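Local coordinates for YesW protein (PDB 2ZUX), which cleaves the rhamnogalacturonan backbone of plant pectin by endo-type elimination, as a metal-requiring family 11 polysaccharide lyase, at residues K291-A296 with L307-S312; Q466-R471 with T497-T502; S489-N494 with A524-T529. All coordinates share one frame; numbering follows the deposited sequence.

Contact 1: residues K291-A296 with L307-S312; sequences KTMLVA and LWTLDS
Leu294 and Leu310 are hydrogen-bonded partners in the beta hairpin of strands 293-300 and 303-311. This hairpin forms one side of a four-stranded antiparallel sheet, consistent with a beta-propeller blade, and 303-311 is an outermost strand. Leu294 and Leu310 bond both ways, with Leu310 N 2.8 Å from Leu294 O. Toward the turn, Leu307 N reaches Ala296 O at 2.7 Å. At the other end the strand pairing gives way to a side chain. Ser312 N bonds to Thr292 O, while Thr292 N donates to Ser312 OG at 2.9 Å. The serine OG lies between its own N and carbonyl carbon (chi1 68°), which turns it toward the N-H of Thr292.

The apolar contacts centre on Trp308. Ala296 CB sits over the middle of its six-membered ring in a CH-pi contact, 3.7 Å from the centroid. Leu294 CB meets the ring edge in plane, 4.0 Å from CZ3. Trp308 NE1 is held by the carbonyl of His350, a calcium-binding residue. With an alanine in place of Trp308, Ala296 and Leu294 would probably lose their packing partner and the His350 carbonyl its donor.

The polar end involves Asp311 and Lys291. The lysine chain is fully extended, but NZ stops short of a salt bridge to Asp311 OD1. Water 1 accepts from Lys291 NZ and donates to Asp311 OD2. Lys291 also has a cation-pi partner in Trp257, and Asp311 OD1 bonds to Ser313. Met293 runs alongside Asp311, pointing the same way. Its chain bends at chi3 (68°), and CE ends 3.6 Å from Asp311 OD2.

Contact 2: residues Q466-R471 with T497-T502; sequences QLDSNR and TKATPT. With RAM (alpha-L-rhamnopyranose), chain M.
Asp468 OD1 is gripped by Asn453 ND2 and by water 2, and it also lies against Ala499 CB, 3.8 Å away. Asp468 opens a type II' beta turn, Asp468 to Arg471, joining the hairpin strands 465-468 and 471-476. The facing loop carries a G1 beta bulge, in which Ala499 and Thr500 both face Asn494. Turn and loop meet through few bonds. Water 2 lies 2.7 Å from Asp468 OD1 and 2.9 Å from Lys498 O, and so bridges the segments. With further acceptors nearby, its two protons probably cannot serve every neighbour at once. The direct bond runs from Ser469 N to Ala499 O at 3.1 Å. It is bent (141° at the hydrogen), and the donor is tilted from the carbonyl plane.

Beside the polar bonds, the side chains of Leu467 and Pro501 meet at a slant, with Leu467 CD2 3.6 Å from Pro501 CD. Phe454, Val515 and Trp517 also touch both side chains.

The loop's other end serves the sugar. Thr497 is a substrate-binding residue and holds the rhamnose of chain M twice. Lys498 lays its CG and CE near O3 of the sugar and makes a cation-pi contact with Tyr558, which also bonds the rhamnose. The chi1 of Thr497, 63°, swings OG1 to the side of its backbone N, and both atoms can meet the sugar. Thr497 N donates to sugar O4 at 3.0 Å, while sugar O3 donates to Thr497 OG1 at 2.8 Å.

Contact 3: residues S489-N494 with A524-T529; sequences SGAAAN and ALRIYT. With RAM (alpha-L-rhamnopyranose), chain N.
In the antiparallel sheet that includes strands 91-95, 514-519 and 524-528, Arg526 reaches from strand 524-528 to the backbone at Ser489 and Gly490. These residues lead into the weakly bonded strand 491-492, which, like 524-528, pairs with strand 514-519. The two segments are not bonded to each other as strands, and their closest CA atoms, those of Ala491 and Arg526, stand 7.5 Å apart. The arginine side chain spans the distance. Its chain is extended from CG to NE (chi2 -177°), which carries the guanidinium out to the loop.

NH1 does most of the bonding. It donates to Ser489 O at 2.9 Å and to Tyr528 OH at 3.2 Å. Both acceptors lie at the guanidinium edge, in its plane, and together they should fix the rotation of the group. NH2 donates to water 4 at 2.8 Å, again at the edge. The Gly490 backbone lies over one face, its C 3.7 Å from NH1. Gly490, at phi 90°, has a backbone conformation that suits glycine, and with no side chain it lies close to NH2. Arg526 also makes a cation-pi contact with Tyr91.

Tyr528 supports the arginine from its own strand. Its OH lies 4.1 Å from Ala491 CB, and its ring meets Trp517 edge-to-face. Water 3 joins Tyr528 OH, 2.6 Å away, to Ser489 O. That carbonyl takes NH1 and water 3, and weakly water 4.

At the far end, Asn494 belongs to the pocket of the chain N rhamnose, and its CA comes 3.5 Å from sugar O4. Strand 91-95 pairs with 524-528, more than 400 residues later in the chain. This is consistent with the "Velcro" closure of a beta-propeller ring.

Contacts 2 and 3 are neighbours, with centres about 10 Å apart. Contact 1 lies on the opposite side of the chain's centre, and its nearest atoms are about 19 Å from contact 2. Contact 1 joins adjacent strands of one hairpin through a regular backbone network and a large shared surface. Contacts 2 and 3 join elements distant in sequence, each through a single direct hydrogen bond. Strand 514-519, with Trp517, packs on both. Their segments alternate along the chain and meet where Thr500 O faces Asn494 N at 2.7 Å. Each of these two borders a bound rhamnose. All three are partly buried; contact 1 is farthest from the chain's centre and contact 2 nearest.

Contact 1: residues K291-A296 with L307-S312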
loop_
_atom_site.group_PDB
_atom_site.type_symbol
_atom_site.label_atom_id
_atom_site.label_comp_id
_atom_site.label_asym_id
_atom_site.label_seq_id
_atom_site.Cartn_x
_atom_site.Cartn_y
_atom_site.Cartn_z
ATOM N N LYS A 291 -1.337 11.980 -22.710
ATOM C CA LYS A 291 0.092 12.099 -22.416
ATOM C C LYS A 291 0.431 11.530 -21.040
ATOM O O LYS A 291 -0.266 11.810 -20.052
ATOM C CB LYS A 291 0.551 13.551 -22.499
ATOM C CG LYS A 291 2.040 13.727 -22.223
ATOM C CD LYS A 291 2.498 15.178 -22.354
ATOM C CE LYS A 291 3.965 15.316 -21.978
ATOM N NZ LYS A 291 4.463 16.690 -22.260
ATOM N N THR A 292 1.495 10.735 -20.995
ATOM C CA THR A 292 1.908 10.015 -19.804
ATOM C C THR A 292 3.412 10.141 -19.647
ATOM O O THR A 292 4.163 9.948 -20.608
ATOM C CB THR A 292 1.533 8.525 -19.942
ATOM O OG1 THR A 292 0.116 8.401 -20.062
ATOM C CG2 THR A 292 1.999 7.722 -18.746
ATOM N N MET A 293 3.855 10.481 -18.436
ATOM C CA MET A 293 5.283 10.547 -18.139
ATOM C C MET A 293 5.591 9.847 -16.829
ATOM O O MET A 293 4.790 9.877 -15.891
ATOM C CB MET A 293 5.776 11.993 -18.075
ATOM C CG MET A 293 5.642 12.769 -19.375
ATOM S SD MET A 293 6.299 14.441 -19.263
ATOM C CE MET A 293 8.054 14.115 -19.101
ATOM N N LEU A 294 6.758 9.211 -16.778
ATOM C CA LEU A 294 7.279 8.593 -15.559
ATOM C C LEU A 294 8.720 9.016 -15.395
ATOM O O LEU A 294 9.477 9.002 -16.362
ATOM C CB LEU A 294 7.212 7.062 -15.617
ATOM C CG LEU A 294 5.839 6.386 -15.702
ATOM C CD1 LEU A 294 5.356 6.282 -17.147
ATOM C CD2 LEU A 294 5.905 5.000 -15.093
ATOM N N VAL A 295 9.095 9.403 -14.181
ATOM C CA VAL A 295 10.478 9.765 -13.882
ATOM C C VAL A 295 10.938 8.989 -12.660
ATOM O O VAL A 295 10.181 8.827 -11.698
ATOM C CB VAL A 295 10.631 11.286 -13.640
ATOM C CG1 VAL A 295 12.068 11.646 -13.302
ATOM C CG2 VAL A 295 10.190 12.083 -14.871
ATOM N N ALA A 296 12.174 8.498 -12.718
ATOM C CA ALA A 296 12.801 7.771 -11.630
ATOM C C ALA A 296 13.904 8.598 -10.991
ATOM O O ALA A 296 14.646 9.307 -11.687
ATOM C CB ALA A 296 13.355 6.462 -12.128
ATOM N N LEU A 307 17.196 9.545 -12.672
ATOM C CA LEU A 307 17.753 8.366 -13.332
ATOM C C LEU A 307 17.303 8.225 -14.778
ATOM O O LEU A 307 18.108 7.910 -15.658
ATOM C CB LEU A 307 17.371 7.097 -12.571
ATOM C CG LEU A 307 17.716 7.037 -11.082
ATOM C CD1 LEU A 307 17.196 5.736 -10.514
ATOM C CD2 LEU A 307 19.221 7.184 -10.830
ATOM N N TRP A 308 16.010 8.426 -15.021
ATOM C CA TRP A 308 15.449 8.333 -16.365
ATOM C C TRP A 308 14.077 8.958 -16.443
ATOM O O TRP A 308 13.460 9.239 -15.414
ATOM C CB TRP A 308 15.415 6.882 -16.874
ATOM C CG TRP A 308 14.776 5.805 -16.008
ATOM C CD1 TRP A 308 15.430 4.776 -15.398
ATOM C CD2 TRP A 308 13.367 5.587 -15.742
ATOM N NE1 TRP A 308 14.543 3.947 -14.763
ATOM C CE2 TRP A 308 13.273 4.419 -14.953
ATOM C CE3 TRP A 308 12.186 6.262 -16.093
ATOM C CZ2 TRP A 308 12.049 3.915 -14.493
ATOM C CZ3 TRP A 308 10.963 5.754 -15.628
ATOM C CH2 TRP A 308 10.910 4.595 -14.840
ATOM N N THR A 309 13.623 9.162 -17.676
ATOM C CA THR A 309 12.300 9.675 -17.997
ATOM C C THR A 309 11.697 8.822 -19.110
ATOM O O THR A 309 12.384 8.499 -20.077
ATOM C CB THR A 309 12.398 11.129 -18.505
ATOM O OG1 THR A 309 12.964 11.953 -17.485
ATOM C CG2 THR A 309 11.026 11.693 -18.880
ATOM N N LEU A 310 10.432 8.432 -18.959
ATOM C CA LEU A 310 9.637 7.923 -20.074
ATOM C C LEU A 310 8.571 8.965 -20.377
ATOM O O LEU A 310 7.835 9.382 -19.483
ATOM C CB LEU A 310 8.986 6.579 -19.749
ATOM C CG LEU A 310 8.157 5.998 -20.905
ATOM C CD1 LEU A 310 8.999 5.766 -22.159
ATOM C CD2 LEU A 310 7.504 4.710 -20.487
ATOM N N ASP A 311 8.497 9.388 -21.633
ATOM C CA ASP A 311 7.585 10.438 -22.049
ATOM C C ASP A 311 6.847 9.965 -23.298
ATOM O O ASP A 311 7.464 9.788 -24.350
ATOM C CB ASP A 311 8.394 11.713 -22.319
ATOM C CG ASP A 311 7.540 12.905 -22.725
ATOM O OD1 ASP A 311 6.340 12.757 -23.038
ATOM O OD2 ASP A 311 8.100 14.021 -22.739
ATOM N N SER A 312 5.540 9.735 -23.188
ATOM C CA SER A 312 4.768 9.216 -24.315
ATOM C C SER A 312 4.725 10.173 -25.509
ATOM O O SER A 312 4.434 9.748 -26.628
ATOM C CB SER A 312 3.347 8.866 -23.878
ATOM O OG SER A 312 2.608 10.028 -23.547
HETATM O O HOH W 1 7.264 16.510 -22.222
#

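Contact 2: residues Q466-R471 with T497-T502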
loop_
_atom_site.group_PDB
_atom_site.type_symbol
_atom_site.label_atom_id
_atom_site.label_comp_id
_atom_site.label_asym_id
_atom_site.label_seq_id
_atom_site.Cartn_x
_atom_site.Cartn_y
_atom_site.Cartn_z
ATOM N N GLN A 466 -11.908 -11.173 2.344
ATOM C CA GLN A 466 -12.228 -9.933 1.636
ATOM C C GLN A 466 -12.401 -8.798 2.628
ATOM O O GLN A 466 -12.888 -9.008 3.742
ATOM C CB GLN A 466 -13.506 -10.085 0.806
ATOM C CG GLN A 466 -13.380 -11.028 -0.393
ATOM C CD GLN A 466 -13.446 -12.501 0.020
ATOM O OE1 GLN A 466 -14.374 -12.915 0.715
ATOM N NE2 GLN A 466 -12.436 -13.272 -0.353
ATOM N N LEU A 467 -12.001 -7.594 2.237
ATOM C CA LEU A 467 -12.202 -6.416 3.076
ATOM C C LEU A 467 -12.877 -5.319 2.267
ATOM O O LEU A 467 -12.538 -5.077 1.107
ATOM C CB LEU A 467 -10.870 -5.935 3.658
ATOM C CG LEU A 467 -10.903 -4.689 4.556
ATOM C CD1 LEU A 467 -9.787 -4.767 5.573
ATOM C CD2 LEU A 467 -10.811 -3.382 3.768
ATOM N N ASP A 468 -13.850 -4.663 2.886
ATOM C CA ASP A 468 -14.556 -3.539 2.274
ATOM C C ASP A 468 -15.177 -2.747 3.412
ATOM O O ASP A 468 -15.649 -3.339 4.396
ATOM C CB ASP A 468 -15.651 -4.057 1.337
ATOM C CG ASP A 468 -16.180 -3.001 0.376
ATOM O OD1 ASP A 468 -15.526 -1.970 0.148
ATOM O OD2 ASP A 468 -17.268 -3.237 -0.192
ATOM N N SER A 469 -15.161 -1.419 3.302
ATOM C CA SER A 469 -15.714 -0.582 4.363
ATOM C C SER A 469 -15.077 -0.988 5.702
ATOM O O SER A 469 -13.859 -1.165 5.767
ATOM C CB SER A 469 -17.239 -0.693 4.374
ATOM O OG SER A 469 -17.807 0.252 5.271
ATOM N N ASN A 470 -15.879 -1.147 6.758
ATOM C CA ASN A 470 -15.355 -1.586 8.052
ATOM C C ASN A 470 -15.600 -3.075 8.291
ATOM O O ASN A 470 -15.813 -3.505 9.427
ATOM C CB ASN A 470 -15.936 -0.740 9.194
ATOM C CG ASN A 470 -17.419 -0.991 9.425
ATOM O OD1 ASN A 470 -18.151 -1.382 8.515
ATOM N ND2 ASN A 470 -17.872 -0.755 10.660
ATOM N N ARG A 471 -15.546 -3.859 7.215
ATOM C CA ARG A 471 -15.890 -5.278 7.283
ATOM C C ARG A 471 -14.804 -6.182 6.712
ATOM O O ARG A 471 -14.154 -5.836 5.709
ATOM C CB ARG A 471 -17.194 -5.540 6.527
ATOM C CG ARG A 471 -18.422 -4.898 7.160
ATOM C CD ARG A 471 -19.688 -5.095 6.326
ATOM N NE ARG A 471 -19.552 -4.629 4.945
ATOM C CZ ARG A 471 -19.853 -3.410 4.506
ATOM N NH1 ARG A 471 -20.312 -2.477 5.332
ATOM N NH2 ARG A 471 -19.685 -3.122 3.223
ATOM N N THR A 497 -17.223 6.144 -1.894
ATOM C CA THR A 497 -17.619 4.842 -2.416
ATOM C C THR A 497 -16.453 3.851 -2.486
ATOM O O THR A 497 -16.670 2.644 -2.542
ATOM C CB THR A 497 -18.274 4.950 -3.806
ATOM O OG1 THR A 497 -17.332 5.471 -4.750
ATOM C CG2 THR A 497 -19.513 5.851 -3.755
ATOM N N LYS A 498 -15.216 4.350 -2.480
ATOM C CA LYS A 498 -14.064 3.446 -2.472
ATOM C C LYS A 498 -13.963 2.651 -1.172
ATOM O O LYS A 498 -13.489 1.510 -1.181
ATOM C CB LYS A 498 -12.764 4.196 -2.757
ATOM C CG LYS A 498 -12.742 4.906 -4.109
ATOM C CD LYS A 498 -12.793 3.929 -5.297
ATOM C CE LYS A 498 -12.904 4.685 -6.601
ATOM N NZ LYS A 498 -12.973 3.738 -7.755
ATOM N N ALA A 499 -14.416 3.244 -0.062
ATOM C CA ALA A 499 -14.542 2.543 1.227
ATOM C C ALA A 499 -13.273 1.769 1.609
ATOM O O ALA A 499 -13.311 0.567 1.890
ATOM C CB ALA A 499 -15.781 1.629 1.221
ATOM N N THR A 500 -12.154 2.491 1.633
ATOM C CA THR A 500 -10.855 1.898 1.903
ATOM C C THR A 500 -10.428 2.088 3.358
ATOM O O THR A 500 -10.755 3.106 3.974
ATOM C CB THR A 500 -9.774 2.506 0.982
ATOM O OG1 THR A 500 -9.773 3.937 1.113
ATOM C CG2 THR A 500 -10.031 2.122 -0.473
ATOM N N PRO A 501 -9.660 1.132 3.900
ATOM C CA PRO A 501 -9.132 1.334 5.236
ATOM C C PRO A 501 -8.010 2.369 5.183
ATOM O O PRO A 501 -7.396 2.564 4.127
ATOM C CB PRO A 501 -8.566 -0.041 5.590
ATOM C CG PRO A 501 -8.134 -0.604 4.276
ATOM C CD PRO A 501 -9.201 -0.142 3.308
ATOM N N THR A 502 -7.729 3.014 6.303
ATOM C CA THR A 502 -6.561 3.878 6.374
ATOM C C THR A 502 -5.305 3.111 5.939
ATOM O O THR A 502 -4.488 3.654 5.194
ATOM C CB THR A 502 -6.465 4.556 7.767
ATOM O OG1 THR A 502 -7.336 5.697 7.764
ATOM C CG2 THR A 502 -5.072 5.037 8.094
HETATM C C1 RAM M . -12.840 9.774 -4.243
HETATM C C2 RAM M . -13.450 8.743 -5.191
HETATM C C3 RAM M . -14.717 8.121 -4.592
HETATM C C4 RAM M . -15.706 9.203 -4.149
HETATM C C5 RAM M . -15.006 10.198 -3.221
HETATM C C6 RAM M . -15.939 11.354 -2.882
HETATM O O1 RAM M . -12.245 9.128 -3.141
HETATM O O2 RAM M . -13.744 9.398 -6.408
HETATM O O3 RAM M . -15.336 7.250 -5.518
HETATM O O4 RAM M . -16.828 8.602 -3.528
HETATM O O5 RAM M . -13.816 10.714 -3.816
HETATM O O HOH W 2 -15.561 -0.391 -2.033
#

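Contact 3: residues S489-N494 with A524-T529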
loop_
_atom_site.group_PDB
_atom_site.type_symbol
_atom_site.label_atom_id
_atom_site.label_comp_id
_atom_site.label_asym_id
_atom_site.label_seq_id
_atom_site.Cartn_x
_atom_site.Cartn_y
_atom_site.Cartn_z
ATOM N N SER A 489 -17.181 -2.147 14.604
ATOM C CA SER A 489 -18.107 -1.122 15.074
ATOM C C SER A 489 -17.362 0.067 15.684
ATOM O O SER A 489 -16.445 -0.108 16.487
ATOM C CB SER A 489 -19.098 -1.730 16.062
ATOM O OG SER A 489 -19.828 -2.758 15.414
ATOM N N GLY A 490 -17.746 1.268 15.270
ATOM C CA GLY A 490 -17.070 2.481 15.718
ATOM C C GLY A 490 -15.911 2.893 14.824
ATOM O O GLY A 490 -15.356 3.983 14.994
ATOM N N ALA A 491 -15.551 2.017 13.882
ATOM C CA ALA A 491 -14.491 2.289 12.910
ATOM C C ALA A 491 -15.126 2.628 11.571
ATOM O O ALA A 491 -16.214 2.138 11.246
ATOM C CB ALA A 491 -13.568 1.092 12.777
ATOM N N ALA A 492 -14.446 3.469 10.797
ATOM C CA ALA A 492 -14.956 3.897 9.509
ATOM C C ALA A 492 -13.884 3.769 8.451
ATOM O O ALA A 492 -12.701 3.943 8.722
ATOM C CB ALA A 492 -15.446 5.333 9.579
ATOM N N ALA A 493 -14.327 3.455 7.244
ATOM C CA ALA A 493 -13.477 3.469 6.073
ATOM C C ALA A 493 -13.466 4.862 5.455
ATOM O O ALA A 493 -14.187 5.763 5.901
ATOM C CB ALA A 493 -13.955 2.426 5.074
ATOM N N ASN A 494 -12.652 5.028 4.417
ATOM C CA ASN A 494 -12.393 6.338 3.818
ATOM C C ASN A 494 -12.749 6.372 2.337
ATOM O O ASN A 494 -13.011 5.340 1.713
ATOM C CB ASN A 494 -10.897 6.723 3.942
ATOM C CG ASN A 494 -10.319 6.511 5.329
ATOM O OD1 ASN A 494 -9.151 6.135 5.472
ATOM N ND2 ASN A 494 -11.115 6.754 6.350
ATOM N N ALA A 524 -8.901 8.971 16.656
ATOM C CA ALA A 524 -7.932 7.890 16.793
ATOM C C ALA A 524 -7.887 7.036 15.537
ATOM O O ALA A 524 -8.839 7.013 14.754
ATOM C CB ALA A 524 -8.275 7.016 18.006
ATOM N N LEU A 525 -6.766 6.347 15.361
ATOM C CA LEU A 525 -6.694 5.196 14.461
ATOM C C LEU A 525 -6.745 3.932 15.305
ATOM O O LEU A 525 -6.162 3.892 16.390
ATOM C CB LEU A 525 -5.399 5.205 13.648
ATOM C CG LEU A 525 -5.128 6.402 12.733
ATOM C CD1 LEU A 525 -3.760 6.260 12.100
ATOM C CD2 LEU A 525 -6.208 6.542 11.666
ATOM N N ARG A 526 -7.442 2.913 14.817
ATOM C CA ARG A 526 -7.492 1.625 15.487
ATOM C C ARG A 526 -6.766 0.595 14.650
ATOM O O ARG A 526 -7.050 0.458 13.459
ATOM C CB ARG A 526 -8.936 1.173 15.675
ATOM C CG ARG A 526 -9.769 2.038 16.603
ATOM C CD ARG A 526 -11.134 1.425 16.730
ATOM N NE ARG A 526 -12.025 2.187 17.596
ATOM C CZ ARG A 526 -13.308 1.890 17.761
ATOM N NH1 ARG A 526 -13.835 0.853 17.126
ATOM N NH2 ARG A 526 -14.060 2.636 18.560
ATOM N N ILE A 527 -5.833 -0.120 15.274
ATOM C CA ILE A 527 -5.114 -1.187 14.594
ATOM C C ILE A 527 -5.690 -2.520 15.055
ATOM O O ILE A 527 -5.553 -2.878 16.226
ATOM C CB ILE A 527 -3.607 -1.161 14.910
ATOM C CG1 ILE A 527 -3.022 0.244 14.690
ATOM C CG2 ILE A 527 -2.879 -2.220 14.070
ATOM C CD1 ILE A 527 -1.547 0.369 15.074
ATOM N N TYR A 528 -6.347 -3.233 14.144
ATOM C CA TYR A 528 -6.897 -4.556 14.422
ATOM C C TYR A 528 -5.894 -5.610 13.978
ATOM O O TYR A 528 -5.375 -5.545 12.866
ATOM C CB TYR A 528 -8.206 -4.756 13.658
ATOM C CG TYR A 528 -9.373 -3.950 14.193
ATOM C CD1 TYR A 528 -10.380 -4.563 14.945
ATOM C CD2 TYR A 528 -9.478 -2.583 13.948
ATOM C CE1 TYR A 528 -11.457 -3.821 15.438
ATOM C CE2 TYR A 528 -10.550 -1.839 14.436
ATOM C CZ TYR A 528 -11.525 -2.466 15.177
ATOM O OH TYR A 528 -12.583 -1.713 15.655
ATOM N N THR A 529 -5.609 -6.567 14.856
ATOM C CA THR A 529 -4.776 -7.718 14.531
ATOM C C THR A 529 -5.598 -8.966 14.804
ATOM O O THR A 529 -6.382 -9.001 15.750
ATOM C CB THR A 529 -3.435 -7.718 15.319
ATOM O OG1 THR A 529 -2.522 -8.653 14.726
ATOM C CG2 THR A 529 -3.628 -8.068 16.800
HETATM C C1 RAM N . -15.312 11.625 0.731
HETATM C C2 RAM N . -13.830 12.013 0.872
HETATM C C3 RAM N . -13.228 11.659 2.235
HETATM C C4 RAM N . -13.666 10.262 2.654
HETATM C C5 RAM N . -15.187 10.267 2.761
HETATM C C6 RAM N . -15.715 8.934 3.261
HETATM O O1 RAM N . -16.131 12.732 1.032
HETATM O O2 RAM N . -13.090 11.395 -0.161
HETATM O O3 RAM N . -11.822 11.761 2.198
HETATM O O4 RAM N . -13.045 9.798 3.843
HETATM O O5 RAM N . -15.745 10.493 1.477
HETATM O O HOH W 3 -14.579 -2.769 16.888
HETATM O O HOH W 4 -16.680 1.857 19.360
#